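Local coordinates for maltose-binding protein MalE1 (Thermotoga maritima, PDB 6DTU) that probably binds maltose and related malto-oligosaccharides for uptake by a sugar transporter, and holds a maltotetraose in this structure, at residues Thr6-Glu11 with Lys43-Thr48; Ile16-Gly21 with Val32-Val37. All blocks are in the same frame, centred on the assembly; numbering follows the deposited sequence.

Contact 1 of 2, residues Thr6-Glu11 with Lys43-Thr48; sequences TIWCSE and KSKFLT. With GLC (alpha-D-glucopyranose), chain C.
Ser10 OG is gripped by three groups. The sugar hydroxyl O2 of GLC donates to Ser10 OG over 2.7 Å, and the same oxygen is hydrogen-bonded to Lys12 N and Gln13 OE1. Its first torsion (chi1 83°) sets OG between the backbone N and the carbonyl carbon. This end of segment 6-11 therefore belongs to the glycan pocket, which Lys43 of the helix also helps to form.

The strand meets the helix further back, at Trp8. Lys45 crosses the indole at about a right angle. Lys45 CD sits over one face, 3.7 Å from the centroid of the Trp8 six-membered ring, in a CH-pi contact 22° off the ring normal. The lysine chain stays extended up to its last torsion and brings CG, CD and CE against the ring. The backbone N of Phe46 lies in the indole plane, 3.6 Å from Trp8 CZ3, and Phe46 CB packs at the same edge.

Strand 4-9 is a parallel strand of the type II periplasmic-binding-protein fold, and helix 39-49 packs on one face of its sheet. Trp8 CA and Phe46 CA are 9.2 Å apart, and the indole fills that distance. Replacing Trp8 by an alanine would probably open a gap between strand and helix and leave the Lys45 methylenes without their ring face. Ile59 of strand 58-62 touches both Trp8 and Phe46.

Contact 2 of 2, residues Ile16-Gly21 with Val32-Val37; sequences ILQKLG and VEVQYV
Val34 and Leu17 make the central apolar contact between strand 32-36 and helix 16-21. Val34 CG2 is the methyl that reaches the helix. It lies 3.9 Å from Leu17 CB and 3.6 Å from Leu17 O, so it packs against helix backbone as well as side chain. Val34 CG1 stands anti to the backbone N (chi1 -180°), which leaves CG2 beside that N and turned to the helix. Gln18 adds its aliphatic part. Gln18 CG lies 3.9 Å from Val34 CB, and the two side chains meet at a slant.

At the other end Gly21 brings bare backbone to the strand. Gly21 CA is 3.6 Å from Val32 CB. Val32 CG1 packs on Gly21 CA, and CG2 lies nearer Gly21 O. A CB here would point toward the strand and collide with Val32 CG1, so the close approach probably needs a glycine.

Helix 14-28 is the crossover helix of a beta-alpha-beta unit made with strands 4-9 and 31-36. Over 16-21 and 32-36 the helix and strand run antiparallel, 171° between their directions, and their axes come within 7.9 Å. Strand 4-9 lies beside strand 31-36 in the sheet, and Val34 also touches Cys9 there.

The polar links run through water. One water accepts from Gln18 NE2 at 2.8 Å and donates to Val34 O at 2.6 Å. The extended Gln18 chain carries its amide out to this bridge. A second water lies between Gln18 O and Val32 O, and a third accepts from Val32 N and has a weak link to Gly21 O. Too many acceptors compete for the protons of these two waters to fix every bond.

Overall arrangement
The centres of contacts 1 and 2 lie about 13 Å apart, on the same side of the chain's centre. Both use one sheet, in which strands 4-9 and 31-36 are parallel neighbours. Helix 14-28 packs on one face of these strands and helix 39-49 on the other. In chain order the elements run strand 4-9, helix 14-28, strand 31-36, helix 39-49, so contact 2 is nested inside the loop closed by contact 1. Backbone hydrogen bonds join Ile7 N to Glu33 O and Gln35 N to Ile7 O, and Trp8 packs on Val37. Together they stack helix, sheet and helix as in an alpha/beta/alpha sandwich, and strand 4-9 leads to the glycan pocket at Ser10.

Contact 1 of 2, residues Thr6-Glu11 with Lys43-Thr48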
# COMPACT_ATOMS: atom_id res chain seq x y z
N THR A 6 -11.85 20.21 3.20
CA THR A 6 -12.30 18.99 2.55
C THR A 6 -11.13 18.02 2.44
O THR A 6 -10.03 18.41 2.04
CB THR A 6 -12.87 19.31 1.18
OG1 THR A 6 -13.99 20.19 1.35
CG2 THR A 6 -13.36 18.01 0.50
N ILE A 7 -11.38 16.76 2.79
CA ILE A 7 -10.38 15.70 2.77
C ILE A 7 -10.87 14.63 1.82
O ILE A 7 -12.03 14.21 1.91
CB ILE A 7 -10.27 15.07 4.18
CG1 ILE A 7 -9.96 16.13 5.23
CG2 ILE A 7 -9.24 13.95 4.19
CD1 ILE A 7 -10.13 15.62 6.66
N TRP A 8 -9.98 14.14 0.95
CA TRP A 8 -10.21 12.94 0.16
C TRP A 8 -9.43 11.79 0.78
O TRP A 8 -8.23 11.92 1.05
CB TRP A 8 -9.73 13.10 -1.29
CG TRP A 8 -10.49 14.05 -2.13
CD1 TRP A 8 -11.68 14.67 -1.80
CD2 TRP A 8 -10.15 14.49 -3.44
NE1 TRP A 8 -12.08 15.49 -2.83
CE2 TRP A 8 -11.17 15.38 -3.86
CE3 TRP A 8 -9.09 14.20 -4.32
CZ2 TRP A 8 -11.14 16.01 -5.10
CZ3 TRP A 8 -9.07 14.83 -5.56
CH2 TRP A 8 -10.10 15.71 -5.94
N CYS A 9 -10.10 10.68 1.00
CA CYS A 9 -9.43 9.51 1.55
C CYS A 9 -10.15 8.28 1.06
O CYS A 9 -11.29 8.34 0.58
CB CYS A 9 -9.35 9.53 3.08
SG CYS A 9 -10.95 9.47 3.90
N SER A 10 -9.50 7.14 1.22
CA SER A 10 -10.12 5.88 0.85
C SER A 10 -11.22 5.53 1.85
O SER A 10 -11.42 6.19 2.86
CB SER A 10 -9.08 4.76 0.81
OG SER A 10 -8.86 4.26 2.11
N GLU A 11 -11.91 4.41 1.60
CA GLU A 11 -12.98 4.01 2.50
C GLU A 11 -12.49 3.71 3.91
O GLU A 11 -13.25 3.85 4.86
CB GLU A 11 -13.75 2.80 1.95
CG GLU A 11 -12.98 1.50 1.97
CD GLU A 11 -12.36 1.21 0.64
OE1 GLU A 11 -12.16 2.19 -0.11
OE2 GLU A 11 -12.11 0.02 0.33
N LYS A 43 -5.00 10.03 -6.58
CA LYS A 43 -3.93 10.83 -7.18
C LYS A 43 -4.32 11.35 -8.55
O LYS A 43 -4.02 12.50 -8.90
CB LYS A 43 -2.61 10.07 -7.25
CG LYS A 43 -1.54 10.92 -7.91
CD LYS A 43 -0.13 10.51 -7.52
CE LYS A 43 0.24 9.14 -8.08
NZ LYS A 43 0.34 9.12 -9.57
N SER A 44 -4.93 10.49 -9.37
CA SER A 44 -5.33 10.90 -10.71
C SER A 44 -6.41 11.98 -10.66
O SER A 44 -6.33 12.97 -11.41
CB SER A 44 -5.76 9.68 -11.53
OG SER A 44 -6.74 8.93 -10.83
N LYS A 45 -7.38 11.84 -9.75
CA LYS A 45 -8.37 12.89 -9.57
C LYS A 45 -7.71 14.18 -9.10
O LYS A 45 -8.11 15.28 -9.52
CB LYS A 45 -9.44 12.43 -8.58
CG LYS A 45 -10.66 13.34 -8.47
CD LYS A 45 -11.57 12.93 -7.31
CE LYS A 45 -12.83 13.79 -7.25
NZ LYS A 45 -13.76 13.52 -8.36
N PHE A 46 -6.71 14.08 -8.22
CA PHE A 46 -6.06 15.27 -7.70
C PHE A 46 -5.22 15.96 -8.78
O PHE A 46 -5.22 17.18 -8.89
CB PHE A 46 -5.21 14.88 -6.49
CG PHE A 46 -4.69 16.04 -5.72
CD1 PHE A 46 -5.54 16.80 -4.93
CD2 PHE A 46 -3.34 16.37 -5.77
CE1 PHE A 46 -5.06 17.87 -4.21
CE2 PHE A 46 -2.87 17.45 -5.05
CZ PHE A 46 -3.74 18.19 -4.26
N LEU A 47 -4.53 15.17 -9.60
CA LEU A 47 -3.78 15.76 -10.72
C LEU A 47 -4.71 16.54 -11.63
O LEU A 47 -4.33 17.58 -12.17
CB LEU A 47 -3.07 14.65 -11.50
CG LEU A 47 -1.86 14.03 -10.81
CD1 LEU A 47 -1.48 12.70 -11.50
CD2 LEU A 47 -0.72 14.99 -10.88
N THR A 48 -5.92 16.04 -11.84
CA THR A 48 -6.87 16.73 -12.70
C THR A 48 -7.50 17.93 -11.99
O THR A 48 -7.57 19.03 -12.55
CB THR A 48 -7.97 15.76 -13.14
OG1 THR A 48 -7.41 14.68 -13.90
CG2 THR A 48 -9.01 16.49 -14.00
C1 GLC C . -7.71 0.87 0.70
C2 GLC C . -6.50 1.26 1.46
C3 GLC C . -5.33 1.45 0.58
C4 GLC C . -5.05 0.22 -0.21
C5 GLC C . -6.28 -0.14 -1.10
C6 GLC C . -6.18 -1.38 -1.72
O1 GLC C . -8.10 1.91 -0.14
O2 GLC C . -6.82 2.51 2.16
O3 GLC C . -4.19 1.78 1.46
O4 GLC C . -3.90 0.44 -1.07
O5 GLC C . -7.45 -0.30 -0.11
O6 GLC C . -7.29 -1.53 -2.62

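Contact 2 of 2, residues Ile16-Gly21 with Val32-Val37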
# COMPACT_ATOMS: atom_id res chain seq x y z
N ILE A 16 -13.24 7.38 10.96
CA ILE A 16 -12.47 8.04 12.01
C ILE A 16 -12.24 9.50 11.68
O ILE A 16 -12.37 10.37 12.55
CB ILE A 16 -11.17 7.29 12.35
CG1 ILE A 16 -10.44 8.03 13.48
CG2 ILE A 16 -10.29 7.12 11.10
CD1 ILE A 16 -11.28 8.26 14.74
N LEU A 17 -11.94 9.81 10.41
CA LEU A 17 -11.73 11.22 10.04
C LEU A 17 -13.01 12.04 10.11
O LEU A 17 -12.96 13.24 10.43
CB LEU A 17 -11.10 11.31 8.65
CG LEU A 17 -9.65 10.81 8.53
CD1 LEU A 17 -9.16 10.91 7.09
CD2 LEU A 17 -8.74 11.58 9.43
N GLN A 18 -14.16 11.42 9.83
CA GLN A 18 -15.43 12.11 10.00
C GLN A 18 -15.62 12.52 11.45
O GLN A 18 -16.02 13.65 11.74
CB GLN A 18 -16.58 11.18 9.59
CG GLN A 18 -16.97 11.18 8.11
CD GLN A 18 -18.11 10.19 7.78
OE1 GLN A 18 -18.32 9.20 8.49
NE2 GLN A 18 -18.86 10.47 6.71
N LYS A 19 -15.34 11.60 12.36
CA LYS A 19 -15.54 11.88 13.78
C LYS A 19 -14.58 12.96 14.25
O LYS A 19 -14.98 13.89 14.96
CB LYS A 19 -15.35 10.58 14.56
CG LYS A 19 -15.57 10.72 16.04
CD LYS A 19 -17.02 10.99 16.37
CE LYS A 19 -17.26 11.10 17.89
NZ LYS A 19 -16.74 12.36 18.51
N LEU A 20 -13.30 12.86 13.87
CA LEU A 20 -12.34 13.90 14.24
C LEU A 20 -12.73 15.24 13.64
O LEU A 20 -12.59 16.29 14.28
CB LEU A 20 -10.94 13.52 13.75
CG LEU A 20 -10.40 12.25 14.37
CD1 LEU A 20 -9.09 11.78 13.73
CD2 LEU A 20 -10.23 12.47 15.87
N GLY A 21 -13.25 15.24 12.42
CA GLY A 21 -13.66 16.49 11.80
C GLY A 21 -14.81 17.15 12.52
O GLY A 21 -14.84 18.37 12.67
N VAL A 32 -15.52 20.54 8.54
CA VAL A 32 -14.64 19.51 8.01
C VAL A 32 -15.48 18.50 7.24
O VAL A 32 -16.48 17.97 7.76
CB VAL A 32 -13.78 18.84 9.10
CG1 VAL A 32 -12.80 17.86 8.45
CG2 VAL A 32 -13.02 19.91 9.92
N GLU A 33 -15.07 18.21 6.02
CA GLU A 33 -15.85 17.37 5.13
C GLU A 33 -14.95 16.24 4.66
O GLU A 33 -13.89 16.49 4.07
CB GLU A 33 -16.34 18.19 3.95
CG GLU A 33 -16.91 17.35 2.86
CD GLU A 33 -17.53 18.20 1.81
OE1 GLU A 33 -18.39 19.01 2.17
OE2 GLU A 33 -17.14 18.07 0.63
N VAL A 34 -15.35 15.01 4.94
CA VAL A 34 -14.58 13.85 4.55
C VAL A 34 -15.27 13.18 3.37
O VAL A 34 -16.39 12.66 3.49
CB VAL A 34 -14.43 12.87 5.73
CG1 VAL A 34 -13.62 11.68 5.28
CG2 VAL A 34 -13.79 13.57 6.94
N GLN A 35 -14.57 13.15 2.23
CA GLN A 35 -15.10 12.64 0.97
C GLN A 35 -14.35 11.35 0.61
O GLN A 35 -13.14 11.39 0.33
CB GLN A 35 -14.86 13.68 -0.12
CG GLN A 35 -15.20 13.23 -1.54
CD GLN A 35 -16.65 12.88 -1.73
OE1 GLN A 35 -17.51 13.77 -1.75
NE2 GLN A 35 -16.95 11.59 -1.84
N TYR A 36 -15.08 10.24 0.55
CA TYR A 36 -14.54 8.98 0.05
C TYR A 36 -14.14 9.12 -1.41
O TYR A 36 -14.91 9.65 -2.22
CB TYR A 36 -15.58 7.86 0.16
CG TYR A 36 -15.31 6.72 -0.82
CD1 TYR A 36 -14.20 5.88 -0.67
CD2 TYR A 36 -16.12 6.53 -1.94
CE1 TYR A 36 -13.93 4.86 -1.57
CE2 TYR A 36 -15.85 5.51 -2.84
CZ TYR A 36 -14.76 4.68 -2.66
OH TYR A 36 -14.49 3.67 -3.56
N VAL A 37 -12.94 8.66 -1.73
CA VAL A 37 -12.49 8.51 -3.11
C VAL A 37 -11.80 7.16 -3.20
O VAL A 37 -11.00 6.81 -2.33
CB VAL A 37 -11.53 9.65 -3.55
CG1 VAL A 37 -11.10 9.47 -4.98
CG2 VAL A 37 -12.17 11.03 -3.35
O HOH W 1 -18.46 12.67 5.05
O HOH W 2 -16.22 15.96 9.92
O HOH W 3 -17.13 18.80 10.76